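Long-range contact in aeromonas extracellular serine protease (Aeromonas sobria, PDB 3WQB), which cleaves peptide bonds after paired basic residues, one of them lysine, as a secreted calcium-binding serine protease and probable virulence factor: residues D184-D197 and F522-L534. The protein carries 1 engineered substitution. Residues are numbered along the deposited sequence; the frame is centred on the assembly and turned at random.
Sequences DPRSANSLDQSQLD and FVRTKGLRDMRML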
loop_
_atom_site.group_PDB
_atom_site.type_symbol
_atom_site.label_atom_id
_atom_site.label_comp_id
_atom_site.label_asym_id
_atom_site.label_seq_id
_atom_site.Cartn_x
_atom_site.Cartn_y
_atom_site.Cartn_z
ATOM N N ASP A 184 -14.058 -7.565 5.571
ATOM C CA ASP A 184 -14.075 -7.839 6.998
ATOM C C ASP A 184 -12.739 -7.435 7.588
ATOM O O ASP A 184 -11.704 -7.631 6.957
ATOM C CB ASP A 184 -14.360 -9.315 7.282
ATOM C CG ASP A 184 -15.803 -9.698 6.993
ATOM O OD1 ASP A 184 -16.026 -10.351 5.954
ATOM O OD2 ASP A 184 -16.714 -9.335 7.780
ATOM N N PRO A 185 -12.762 -6.858 8.797
ATOM C CA PRO A 185 -11.540 -6.345 9.389
ATOM C C PRO A 185 -10.577 -7.464 9.740
ATOM O O PRO A 185 -10.992 -8.588 10.045
ATOM C CB PRO A 185 -12.033 -5.646 10.657
ATOM C CG PRO A 185 -13.283 -6.389 11.017
ATOM C CD PRO A 185 -13.920 -6.715 9.701
ATOM N N ARG A 186 -9.292 -7.161 9.674
ATOM C CA ARG A 186 -8.285 -8.122 10.086
ATOM C C ARG A 186 -7.410 -7.593 11.194
ATOM O O ARG A 186 -7.140 -6.403 11.263
ATOM C CB ARG A 186 -7.436 -8.539 8.893
ATOM C CG ARG A 186 -8.133 -9.562 8.018
ATOM C CD ARG A 186 -7.341 -9.831 6.778
ATOM N NE ARG A 186 -8.107 -10.611 5.819
ATOM C CZ ARG A 186 -7.662 -11.710 5.218
ATOM N NH1 ARG A 186 -6.437 -12.168 5.464
ATOM N NH2 ARG A 186 -8.444 -12.346 4.360
ATOM N N SER A 187 -6.991 -8.494 12.074
ATOM C CA SER A 187 -5.912 -8.220 13.010
ATOM C C SER A 187 -4.570 -8.188 12.261
ATOM O O SER A 187 -4.393 -8.889 11.262
ATOM C CB SER A 187 -5.891 -9.296 14.095
ATOM O OG SER A 187 -4.705 -9.216 14.857
ATOM N N ALA A 188 -3.627 -7.368 12.725
ATOM C CA ALA A 188 -2.300 -7.326 12.102
ATOM C C ALA A 188 -1.293 -8.245 12.806
ATOM O O ALA A 188 -0.123 -8.329 12.415
ATOM C CB ALA A 188 -1.785 -5.890 12.053
ATOM N N ASN A 189 -1.774 -8.961 13.817
ATOM C CA ASN A 189 -0.913 -9.734 14.712
ATOM C C ASN A 189 -0.671 -11.200 14.357
ATOM O O ASN A 189 0.009 -11.907 15.107
ATOM C CB ASN A 189 -1.433 -9.618 16.147
ATOM C CG ASN A 189 -1.315 -8.215 16.692
ATOM O OD1 ASN A 189 -0.257 -7.581 16.588
ATOM N ND2 ASN A 189 -2.396 -7.720 17.281
ATOM N N SER A 190 -1.204 -11.656 13.227
ATOM C CA SER A 190 -0.970 -13.024 12.774
ATOM C C SER A 190 0.530 -13.251 12.567
ATOM O O SER A 190 1.280 -12.311 12.305
ATOM C CB SER A 190 -1.749 -13.317 11.494
ATOM O OG SER A 190 -1.272 -12.529 10.421
ATOM N N LEU A 191 0.965 -14.499 12.687
ATOM C CA LEU A 191 2.389 -14.801 12.589
ATOM C C LEU A 191 2.997 -14.452 11.235
ATOM O O LEU A 191 4.135 -13.986 11.175
ATOM C CB LEU A 191 2.644 -16.262 12.930
ATOM C CG LEU A 191 2.505 -16.645 14.410
ATOM C CD1 LEU A 191 2.860 -18.099 14.563
ATOM C CD2 LEU A 191 3.389 -15.788 15.311
ATOM N N ASP A 192 2.242 -14.640 10.156
ATOM C CA ASP A 192 2.754 -14.314 8.828
ATOM C C ASP A 192 3.070 -12.822 8.734
ATOM O O ASP A 192 4.090 -12.438 8.169
ATOM C CB ASP A 192 1.796 -14.772 7.704
ATOM C CG ASP A 192 0.551 -13.918 7.598
ATOM O OD1 ASP A 192 -0.280 -13.962 8.524
ATOM O OD2 ASP A 192 0.413 -13.196 6.586
ATOM N N GLN A 193 2.188 -11.994 9.288
ATOM C CA GLN A 193 2.367 -10.542 9.254
ATOM C C GLN A 193 3.458 -10.079 10.208
ATOM O O GLN A 193 4.240 -9.198 9.865
ATOM C CB GLN A 193 1.057 -9.829 9.569
ATOM C CG GLN A 193 -0.053 -10.143 8.588
ATOM C CD GLN A 193 -1.324 -9.412 8.919
ATOM O OE1 GLN A 193 -1.467 -8.241 8.589
ATOM N NE2 GLN A 193 -2.252 -10.090 9.585
ATOM N N SER A 194 3.498 -10.672 11.397
ATOM C CA SER A 194 4.552 -10.365 12.363
ATOM C C SER A 194 5.931 -10.673 11.782
ATOM O O SER A 194 6.856 -9.875 11.910
ATOM C CB SER A 194 4.334 -11.140 13.668
ATOM O OG SER A 194 5.369 -10.888 14.599
ATOM N N GLN A 195 6.049 -11.812 11.106
ATOM C CA GLN A 195 7.319 -12.221 10.521
ATOM C C GLN A 195 7.779 -11.222 9.464
ATOM O O GLN A 195 8.956 -10.846 9.426
ATOM C CB GLN A 195 7.217 -13.625 9.933
ATOM C CG GLN A 195 8.532 -14.160 9.388
ATOM C CD GLN A 195 8.427 -15.589 8.924
ATOM O OE1 GLN A 195 7.604 -15.910 8.073
ATOM N NE2 GLN A 195 9.275 -16.462 9.466
ATOM N N LEU A 196 6.863 -10.781 8.606
ATOM C CA LEU A 196 7.235 -9.802 7.586
ATOM C C LEU A 196 7.518 -8.423 8.198
ATOM O O LEU A 196 8.461 -7.746 7.792
ATOM C CB LEU A 196 6.192 -9.738 6.465
ATOM C CG LEU A 196 6.183 -10.987 5.581
ATOM C CD1 LEU A 196 4.959 -11.011 4.682
ATOM C CD2 LEU A 196 7.455 -11.096 4.743
ATOM N N ASP A 197 6.730 -8.018 9.195
ATOM C CA ASP A 197 7.000 -6.747 9.867
ATOM C C ASP A 197 8.389 -6.738 10.497
ATOM O O ASP A 197 9.099 -5.738 10.402
ATOM C CB ASP A 197 5.948 -6.439 10.928
ATOM C CG ASP A 197 4.634 -5.940 10.338
ATOM O OD1 ASP A 197 4.504 -5.824 9.096
ATOM O OD2 ASP A 197 3.719 -5.652 11.139
ATOM N N PHE A 522 -25.767 -16.021 8.947
ATOM C CA PHE A 522 -25.165 -15.694 10.238
ATOM C C PHE A 522 -23.971 -14.771 10.014
ATOM O O PHE A 522 -23.447 -14.702 8.901
ATOM C CB PHE A 522 -24.762 -16.962 11.012
ATOM C CG PHE A 522 -23.689 -17.779 10.340
ATOM C CD1 PHE A 522 -22.345 -17.578 10.655
ATOM C CD2 PHE A 522 -24.020 -18.763 9.410
ATOM C CE1 PHE A 522 -21.346 -18.333 10.039
ATOM C CE2 PHE A 522 -23.029 -19.521 8.791
ATOM C CZ PHE A 522 -21.691 -19.306 9.105
ATOM N N VAL A 523 -23.555 -14.072 11.068
ATOM C CA VAL A 523 -22.486 -13.074 10.979
ATOM C C VAL A 523 -21.250 -13.522 11.754
ATOM O O VAL A 523 -21.310 -13.737 12.965
ATOM C CB VAL A 523 -22.954 -11.691 11.513
ATOM C CG1 VAL A 523 -21.825 -10.676 11.451
ATOM C CG2 VAL A 523 -24.164 -11.185 10.735
ATOM N N ARG A 524 -20.130 -13.642 11.048
ATOM C CA ARG A 524 -18.866 -14.039 11.665
ATOM C C ARG A 524 -18.190 -12.877 12.405
ATOM O O ARG A 524 -17.549 -13.081 13.440
ATOM C CB ARG A 524 -17.923 -14.628 10.609
ATOM C CG ARG A 524 -18.447 -15.904 9.956
ATOM C CD ARG A 524 -17.487 -16.458 8.916
ATOM N NE ARG A 524 -17.688 -15.869 7.593
ATOM C CZ ARG A 524 -16.825 -15.064 6.981
ATOM N NH1 ARG A 524 -15.674 -14.740 7.558
ATOM N NH2 ARG A 524 -17.112 -14.584 5.778
ATOM N N THR A 525 -18.341 -11.667 11.870
ATOM C CA THR A 525 -17.672 -10.483 12.412
ATOM C C THR A 525 -18.525 -9.749 13.454
ATOM O O THR A 525 -19.571 -9.182 13.131
ATOM C CB THR A 525 -17.249 -9.520 11.274
ATOM O OG1 THR A 525 -16.294 -10.179 10.432
ATOM C CG2 THR A 525 -16.634 -8.236 11.829
ATOM N N LYS A 526 -18.046 -9.761 14.696
ATOM C CA LYS A 526 -18.698 -9.091 15.817
ATOM C C LYS A 526 -18.341 -7.615 15.830
ATOM O O LYS A 526 -19.084 -6.780 16.361
ATOM C CB LYS A 526 -18.241 -9.711 17.135
ATOM C CG LYS A 526 -18.809 -11.086 17.434
ATOM C CD LYS A 526 -18.675 -11.389 18.921
ATOM C CE LYS A 526 -19.543 -10.452 19.761
ATOM N NZ LYS A 526 -18.955 -10.189 21.103
ATOM N N GLY A 527 -17.192 -7.305 15.242
ATOM C CA GLY A 527 -16.671 -5.950 15.232
ATOM C C GLY A 527 -15.194 -5.962 14.893
ATOM O O GLY A 527 -14.745 -6.741 14.057
ATOM N N LEU A 528 -14.441 -5.095 15.551
ATOM C CA LEU A 528 -13.003 -4.996 15.329
ATOM C C LEU A 528 -12.282 -5.745 16.425
ATOM O O LEU A 528 -12.690 -5.685 17.579
ATOM C CB LEU A 528 -12.558 -3.532 15.349
ATOM C CG LEU A 528 -13.225 -2.554 14.376
ATOM C CD1 LEU A 528 -12.579 -1.184 14.504
ATOM C CD2 LEU A 528 -13.159 -3.059 12.941
ATOM N N ARG A 529 -11.219 -6.451 16.050
ATOM C CA ARG A 529 -10.378 -7.167 17.006
ATOM C C ARG A 529 -8.922 -6.843 16.686
ATOM O O ARG A 529 -8.365 -7.358 15.709
ATOM C CB ARG A 529 -10.622 -8.685 16.938
ATOM C CG ARG A 529 -11.995 -9.161 17.454
ATOM C CD ARG A 529 -12.206 -8.784 18.918
ATOM N NE ARG A 529 -13.468 -9.280 19.472
ATOM C CZ ARG A 529 -14.626 -8.625 19.418
ATOM N NH1 ARG A 529 -14.712 -7.440 18.822
ATOM N NH2 ARG A 529 -15.706 -9.155 19.965
ATOM N N ASP A 530 -8.326 -5.958 17.486
ATOM C CA ASP A 530 -6.954 -5.472 17.254
ATOM C C ASP A 530 -6.753 -5.006 15.807
ATOM O O ASP A 530 -5.744 -5.318 15.167
ATOM C CB ASP A 530 -5.903 -6.536 17.609
ATOM C CG ASP A 530 -5.819 -6.837 19.097
ATOM O OD1 ASP A 530 -6.196 -5.983 19.922
ATOM O OD2 ASP A 530 -5.343 -7.947 19.428
ATOM N N MET A 531 -7.730 -4.276 15.279
ATOM C CA MET A 531 -7.562 -3.710 13.950
ATOM C C MET A 531 -6.576 -2.556 14.039
ATOM O O MET A 531 -6.757 -1.646 14.840
ATOM C CB MET A 531 -8.878 -3.228 13.357
ATOM C CG MET A 531 -8.672 -2.751 11.933
ATOM S SD MET A 531 -10.114 -2.053 11.166
ATOM C CE MET A 531 -9.355 -0.823 10.116
ATOM N N ARG A 532 -5.535 -2.604 13.213
ATOM C CA ARG A 532 -4.468 -1.613 13.281
ATOM C C ARG A 532 -4.667 -0.495 12.265
ATOM O O ARG A 532 -5.098 -0.734 11.120
ATOM C CB ARG A 532 -3.090 -2.263 13.105
ATOM C CG ARG A 532 -1.933 -1.353 13.502
ATOM C CD ARG A 532 -0.596 -2.040 13.382
ATOM N NE ARG A 532 -0.396 -2.522 12.019
ATOM C CZ ARG A 532 0.538 -3.390 11.652
ATOM N NH1 ARG A 532 1.374 -3.890 12.552
ATOM N NH2 ARG A 532 0.624 -3.763 10.379
ATOM N N MET A 533 -4.374 0.730 12.708
ATOM C CA MET A 533 -4.399 1.904 11.843
ATOM C C MET A 533 -3.170 2.754 12.141
ATOM O O MET A 533 -2.636 2.718 13.258
ATOM C CB MET A 533 -5.671 2.718 12.073
ATOM C CG MET A 533 -6.943 1.983 11.687
ATOM S SD MET A 533 -8.412 2.529 12.587
ATOM C CE MET A 533 -8.132 1.747 14.163
ATOM N N LEU A 534 -2.707 3.502 11.144
ATOM C CA LEU A 534 -1.574 4.403 11.331
ATOM C C LEU A 534 -1.956 5.814 10.893
ATOM O O LEU A 534 -2.742 5.988 9.959
ATOM C CB LEU A 534 -0.355 3.888 10.555
ATOM C CG LEU A 534 0.908 4.753 10.643
ATOM C CD1 LEU A 534 2.148 3.897 10.709
ATOM C CD2 LEU A 534 1.022 5.753 9.487
HETATM O O HOH W 1 -18.968 -10.940 8.950
HETATM O O HOH W 2 -5.124 -4.605 11.202
#
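The guanidinium of Arg532 meets Ala188 with one face and Asp197 at an edge. Ala188 CB sits over the centre of the group, 3.4 Å from Arg532 CZ. This contact joins the two domains of a kexin/furin-like protease. The loop 184-190 and the start of helix 191-205 belong to the subtilisin domain; 522-534 belongs to the P-domain.

Asp197 OD2 lies near the guanidinium plane. Arg532 NH1 donates a hydrogen bond to Asp197 OD2, 3.3 Å and 164° at the hydrogen, within a salt bridge. Carboxylate and guanidinium are nearly coplanar. Asn252 is the stronger polar partner of Asp197. Arg532 NE donates to Ser251 OG and NH2 to Pro248 O. Together these bonds restrict how the guanidinium can turn.

Asp530 and Met531 form a G1 beta bulge opposite Val479, where the strand turns a corner. One water bridges the domains there, donating to Arg186 O and accepting from Arg532 N.

Pro185 packs in the middle of the contact. Pro185 CB is 3.6 Å from Leu528 CD2 and 4.1 Å from Met531 SD, while its CD faces Thr525 CG2. In Thr525 this methyl is anti to the backbone N, and OG1 stands beside that N (chi1 -63°). One side chain thus serves both Pro185 and Asp184. Thr525 OG1 donates to Asp184 OD2 at 2.8 Å, reaching it from above the carboxylate plane.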